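Local coordinates for protein tryptase inhibitor (Rhipicephalus appendiculatus, PDB 2UUY) that probably inhibits trypsin-like serine proteases such as tryptase, through a small disulfide-rich Kunitz-type domain that makes up this fragment, at residues Lys12-Tyr23 / Tyr32-Met43. Residues are numbered along the deposited sequence; the frame is centred on the assembly and turned at random. Where two conformers were deposited one is given.
Sequences KGLCKARFTRYY and YEGCYTGGYSRM
The Tyr-23 ring carries the backbone of Gly-39 over one face, with Gly-39 CA 3.8 Å from the ring centroid in a CH-pi contact. Its edge turns toward the face of Tyr-36 in an offset edge-to-face pair, planes at 72°. Tyr-32 meets Tyr-23 obliquely, CD2 to CD2, and completes an aromatic cluster. Pro-10 also packs on this cluster, and Tyr-32 OH is hydrogen-bonded to Glu-9 OE2. The Arg-21 guanidinium has Tyr-40 C and Ser-41 N over one face and Gly-38 O and Gly-39 O at its edge. NE gives Gly-38 O a nearly straight bond of 2.8 Å, close to the guanidinium plane. NH2 adds weak bonds to both carbonyls. Bends at chi2 (-63°) and chi3 (-65°) fold the chain back to them. Met-43 CB sits over the face of the Tyr-22 ring, 3.8 Å from its centroid, and Met-43 SD lies obliquely to it as a Met-aromatic contact. Ser-41 O and Tyr-40 O lie at the Tyr-22 edge.

The frame is the twisted antiparallel hairpin of strands 19-25 and 28-34, consistent with a Kunitz domain of the TAP-like kind. Arg-21 and Tyr-32 form a hydrogen-bonded pair. After strand 28-34 the chain turns back beside strand 19-25, and Tyr-40 and Tyr-22 form a single antiparallel bridge with two backbone hydrogen bonds.

The disulfide Cys-15 to Cys-35 ties the loop before strand 19-25 to the chain just after strand 28-34. One water links Gly-13 O with Cys-35 N. Leu-14, Lys-16 and Arg-18 make backbone hydrogen bonds with the chain of another protein, consistent with a protease-binding loop. Arg-18 NH1 forms a 2.9 Å salt bridge with Glu-33 OE1, while Arg-18 NH2 is hydrogen-bonded to the backbone of that other chain.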
loop_
_atom_site.group_PDB
_atom_site.type_symbol
_atom_site.label_atom_id
_atom_site.label_comp_id
_atom_site.label_asym_id
_atom_site.label_seq_id
_atom_site.Cartn_x
_atom_site.Cartn_y
_atom_site.Cartn_z
ATOM N N LYS B 12 13.115 8.106 -6.283
ATOM C CA LYS B 12 12.050 7.505 -5.483
ATOM C C LYS B 12 10.741 7.497 -6.257
ATOM O O LYS B 12 10.299 8.509 -6.799
ATOM C CB LYS B 12 11.857 8.292 -4.207
ATOM C CG LYS B 12 13.024 8.160 -3.283
ATOM C CD LYS B 12 13.005 9.113 -2.083
ATOM C CE LYS B 12 14.256 8.933 -1.215
ATOM N NZ LYS B 12 14.133 9.560 0.130
ATOM N N GLY B 13 10.090 6.352 -6.310
ATOM C CA GLY B 13 8.782 6.269 -6.910
ATOM C C GLY B 13 7.743 6.926 -6.041
ATOM O O GLY B 13 7.888 6.990 -4.779
ATOM N N LEU B 14 6.671 7.426 -6.667
ATOM C CA LEU B 14 5.539 8.034 -5.952
ATOM C C LEU B 14 4.653 7.016 -5.321
ATOM O O LEU B 14 3.968 7.366 -4.365
ATOM C CB LEU B 14 4.698 8.944 -6.883
ATOM C CG LEU B 14 5.419 10.019 -7.669
ATOM C CD1 LEU B 14 4.401 10.767 -8.493
ATOM C CD2 LEU B 14 6.204 10.861 -6.699
ATOM N N CYS B 15 4.596 5.794 -5.838
ATOM C CA CYS B 15 3.769 4.776 -5.222
ATOM C C CYS B 15 4.267 4.462 -3.820
ATOM O O CYS B 15 5.405 4.745 -3.480
ATOM C CB CYS B 15 3.701 3.500 -6.088
ATOM S SG CYS B 15 4.994 2.231 -5.869
ATOM N N LYS B 16 3.403 3.829 -3.039
ATOM C CA LYS B 16 3.699 3.547 -1.641
ATOM C C LYS B 16 3.955 2.070 -1.321
ATOM O O LYS B 16 3.752 1.618 -0.191
ATOM C CB LYS B 16 2.685 4.215 -0.723
ATOM C CG LYS B 16 2.837 5.730 -0.733
ATOM C CD LYS B 16 1.775 6.437 0.027
ATOM C CE LYS B 16 1.978 7.925 -0.041
ATOM N NZ LYS B 16 0.850 8.673 0.618
ATOM N N ALA B 17 4.529 1.338 -2.280
ATOM C CA ALA B 17 5.044 -0.011 -2.008
ATOM C C ALA B 17 6.370 0.105 -1.280
ATOM O O ALA B 17 7.059 1.122 -1.365
ATOM C CB ALA B 17 5.247 -0.783 -3.312
ATOM N N ARG B 18 6.742 -0.961 -0.565
ATOM C CA ARG B 18 8.107 -1.115 -0.050
ATOM C C ARG B 18 8.720 -2.371 -0.635
ATOM O O ARG B 18 8.779 -3.412 0.010
ATOM C CB ARG B 18 8.112 -1.120 1.486
ATOM C CG ARG B 18 9.518 -1.004 2.077
ATOM C CD ARG B 18 10.331 -2.240 2.175
ATOM N NE ARG B 18 9.700 -3.250 3.035
ATOM C CZ ARG B 18 9.904 -3.390 4.354
ATOM N NH1 ARG B 18 10.717 -2.592 5.039
ATOM N NH2 ARG B 18 9.282 -4.343 5.019
ATOM N N PHE B 19 9.144 -2.273 -1.883
ATOM C CA PHE B 19 9.973 -3.314 -2.487
ATOM C C PHE B 19 11.409 -3.176 -1.998
ATOM O O PHE B 19 11.850 -2.087 -1.665
ATOM C CB PHE B 19 9.956 -3.187 -3.996
ATOM C CG PHE B 19 8.607 -3.287 -4.610
ATOM C CD1 PHE B 19 7.866 -4.443 -4.475
ATOM C CD2 PHE B 19 8.102 -2.279 -5.414
ATOM C CE1 PHE B 19 6.624 -4.553 -5.064
ATOM C CE2 PHE B 19 6.856 -2.384 -6.001
ATOM C CZ PHE B 19 6.124 -3.535 -5.826
ATOM N N THR B 20 12.127 -4.297 -1.980
ATOM C CA THR B 20 13.553 -4.316 -1.683
ATOM C C THR B 20 14.299 -4.515 -2.992
ATOM O O THR B 20 14.129 -5.535 -3.653
ATOM C CB THR B 20 13.896 -5.447 -0.696
ATOM O OG1 THR B 20 13.198 -5.209 0.524
ATOM C CG2 THR B 20 15.398 -5.512 -0.441
ATOM N N ARG B 21 15.093 -3.523 -3.380
ATOM C CA ARG B 21 15.868 -3.597 -4.630
ATOM C C ARG B 21 17.316 -3.297 -4.345
ATOM O O ARG B 21 17.643 -2.550 -3.442
ATOM C CB ARG B 21 15.368 -2.566 -5.640
ATOM C CG ARG B 21 13.898 -2.591 -5.896
ATOM C CD ARG B 21 13.440 -3.857 -6.501
ATOM N NE ARG B 21 13.996 -4.041 -7.829
ATOM C CZ ARG B 21 13.732 -5.067 -8.605
ATOM N NH1 ARG B 21 12.965 -6.039 -8.165
ATOM N NH2 ARG B 21 14.266 -5.132 -9.819
ATOM N N TYR B 22 18.204 -3.857 -5.157
ATOM C CA TYR B 22 19.633 -3.627 -5.031
ATOM C C TYR B 22 20.105 -2.866 -6.251
ATOM O O TYR B 22 19.869 -3.288 -7.366
ATOM C CB TYR B 22 20.364 -4.974 -4.893
ATOM C CG TYR B 22 19.898 -5.761 -3.690
ATOM C CD1 TYR B 22 20.429 -5.518 -2.445
ATOM C CD2 TYR B 22 18.888 -6.696 -3.801
ATOM C CE1 TYR B 22 19.980 -6.211 -1.327
ATOM C CE2 TYR B 22 18.471 -7.401 -2.710
ATOM C CZ TYR B 22 19.003 -7.124 -1.469
ATOM O OH TYR B 22 18.506 -7.828 -0.366
ATOM N N TYR B 23 20.743 -1.719 -6.019
ATOM C CA TYR B 23 21.234 -0.864 -7.093
ATOM C C TYR B 23 22.733 -0.675 -6.948
ATOM O O TYR B 23 23.262 -0.491 -5.856
ATOM C CB TYR B 23 20.585 0.516 -7.014
ATOM C CG TYR B 23 19.169 0.659 -7.482
ATOM C CD1 TYR B 23 18.903 1.233 -8.697
ATOM C CD2 TYR B 23 18.098 0.333 -6.658
ATOM C CE1 TYR B 23 17.621 1.466 -9.115
ATOM C CE2 TYR B 23 16.798 0.575 -7.065
ATOM C CZ TYR B 23 16.566 1.124 -8.282
ATOM O OH TYR B 23 15.261 1.386 -8.647
ATOM N N TYR B 32 17.841 -0.604 -1.478
ATOM C CA TYR B 32 16.859 0.478 -1.475
ATOM C C TYR B 32 15.504 -0.143 -1.177
ATOM O O TYR B 32 15.158 -1.189 -1.709
ATOM C CB TYR B 32 16.868 1.217 -2.821
ATOM C CG TYR B 32 18.070 2.113 -2.907
ATOM C CD1 TYR B 32 18.018 3.413 -2.433
ATOM C CD2 TYR B 32 19.293 1.637 -3.369
ATOM C CE1 TYR B 32 19.138 4.215 -2.433
ATOM C CE2 TYR B 32 20.409 2.421 -3.375
ATOM C CZ TYR B 32 20.318 3.711 -2.939
ATOM O OH TYR B 32 21.455 4.490 -2.940
ATOM N N GLU B 33 14.761 0.495 -0.283
ATOM C CA GLU B 33 13.448 0.012 0.157
ATOM C C GLU B 33 12.415 1.086 -0.134
ATOM O O GLU B 33 12.535 2.216 0.389
ATOM C CB GLU B 33 13.473 -0.252 1.647
ATOM C CG GLU B 33 14.356 -1.385 2.101
ATOM C CD GLU B 33 14.367 -1.405 3.615
ATOM O OE1 GLU B 33 13.470 -2.027 4.181
ATOM O OE2 GLU B 33 15.189 -0.703 4.247
ATOM N N GLY B 34 11.424 0.774 -0.962
ATOM C CA GLY B 34 10.437 1.771 -1.344
ATOM C C GLY B 34 9.874 1.426 -2.694
ATOM O O GLY B 34 9.840 0.264 -3.098
ATOM N N CYS B 35 9.370 2.445 -3.392
ATOM C CA CYS B 35 8.716 2.230 -4.677
ATOM C C CYS B 35 9.736 2.279 -5.784
ATOM O O CYS B 35 9.851 3.249 -6.534
ATOM C CB CYS B 35 7.650 3.324 -4.902
ATOM S SG CYS B 35 6.773 3.111 -6.458
ATOM N N TYR B 36 10.499 1.219 -5.859
ATOM C CA TYR B 36 11.623 1.124 -6.795
ATOM C C TYR B 36 11.361 -0.044 -7.695
ATOM O O TYR B 36 11.130 -1.146 -7.195
ATOM C CB TYR B 36 12.932 0.911 -6.035
ATOM C CG TYR B 36 13.339 2.038 -5.166
ATOM C CD1 TYR B 36 13.871 3.211 -5.699
ATOM C CD2 TYR B 36 13.195 1.951 -3.794
ATOM C CE1 TYR B 36 14.241 4.243 -4.875
ATOM C CE2 TYR B 36 13.595 2.974 -2.975
ATOM C CZ TYR B 36 14.138 4.113 -3.521
ATOM O OH TYR B 36 14.549 5.128 -2.695
ATOM N N THR B 37 11.459 0.206 -9.007
ATOM C CA THR B 37 11.296 -0.806 -10.044
ATOM C C THR B 37 12.615 -1.138 -10.732
ATOM O O THR B 37 12.694 -2.154 -11.436
ATOM C CB THR B 37 10.295 -0.342 -11.153
ATOM O OG1 THR B 37 10.754 0.876 -11.733
ATOM C CG2 THR B 37 8.908 -0.125 -10.598
ATOM N N GLY B 38 13.633 -0.316 -10.556
ATOM C CA GLY B 38 14.934 -0.561 -11.161
ATOM C C GLY B 38 15.801 -1.455 -10.309
ATOM O O GLY B 38 15.354 -2.124 -9.372
ATOM N N GLY B 39 17.080 -1.451 -10.596
ATOM C CA GLY B 39 18.000 -2.326 -9.916
ATOM C C GLY B 39 17.632 -3.778 -10.096
ATOM O O GLY B 39 17.000 -4.164 -11.074
ATOM N N TYR B 40 17.972 -4.554 -9.079
ATOM C CA TYR B 40 17.839 -6.001 -9.140
ATOM C C TYR B 40 17.127 -6.495 -7.892
ATOM O O TYR B 40 17.247 -5.924 -6.803
ATOM C CB TYR B 40 19.216 -6.690 -9.296
ATOM C CG TYR B 40 19.927 -6.434 -10.607
ATOM C CD1 TYR B 40 19.880 -7.354 -11.641
ATOM C CD2 TYR B 40 20.652 -5.274 -10.794
ATOM C CE1 TYR B 40 20.535 -7.128 -12.827
ATOM C CE2 TYR B 40 21.311 -5.025 -11.999
ATOM C CZ TYR B 40 21.250 -5.965 -13.010
ATOM O OH TYR B 40 21.913 -5.747 -14.210
ATOM N N SER B 41 16.373 -7.577 -8.024
ATOM C CA SER B 41 15.760 -8.139 -6.807
ATOM C C SER B 41 16.721 -8.983 -6.021
ATOM O O SER B 41 16.460 -9.212 -4.844
ATOM C CB SER B 41 14.494 -8.936 -7.073
ATOM O OG SER B 41 14.758 -9.996 -7.929
ATOM N N ARG B 42 17.803 -9.470 -6.644
ATOM C CA ARG B 42 18.793 -10.277 -5.948
ATOM C C ARG B 42 20.096 -9.490 -5.866
ATOM O O ARG B 42 20.580 -8.959 -6.861
ATOM C CB ARG B 42 19.030 -11.606 -6.667
ATOM C CG ARG B 42 18.037 -12.711 -6.304
ATOM C CD ARG B 42 16.685 -12.622 -6.982
ATOM N NE ARG B 42 16.852 -12.637 -8.440
ATOM C CZ ARG B 42 16.856 -13.722 -9.220
ATOM N NH1 ARG B 42 16.641 -14.935 -8.723
ATOM N NH2 ARG B 42 17.065 -13.563 -10.525
ATOM N N MET B 43 20.673 -9.428 -4.673
ATOM C CA MET B 43 21.945 -8.776 -4.452
ATOM C C MET B 43 23.033 -9.304 -5.376
ATOM O O MET B 43 23.808 -8.516 -5.941
ATOM C CB MET B 43 22.358 -8.926 -2.990
ATOM C CG MET B 43 23.722 -8.382 -2.691
ATOM S SD MET B 43 23.939 -6.637 -2.999
ATOM C CE MET B 43 23.673 -5.894 -1.410
HETATM O O HOH W 1 9.683 5.204 -3.130
HETATM O O HOH W 2 14.437 -8.196 -3.329
#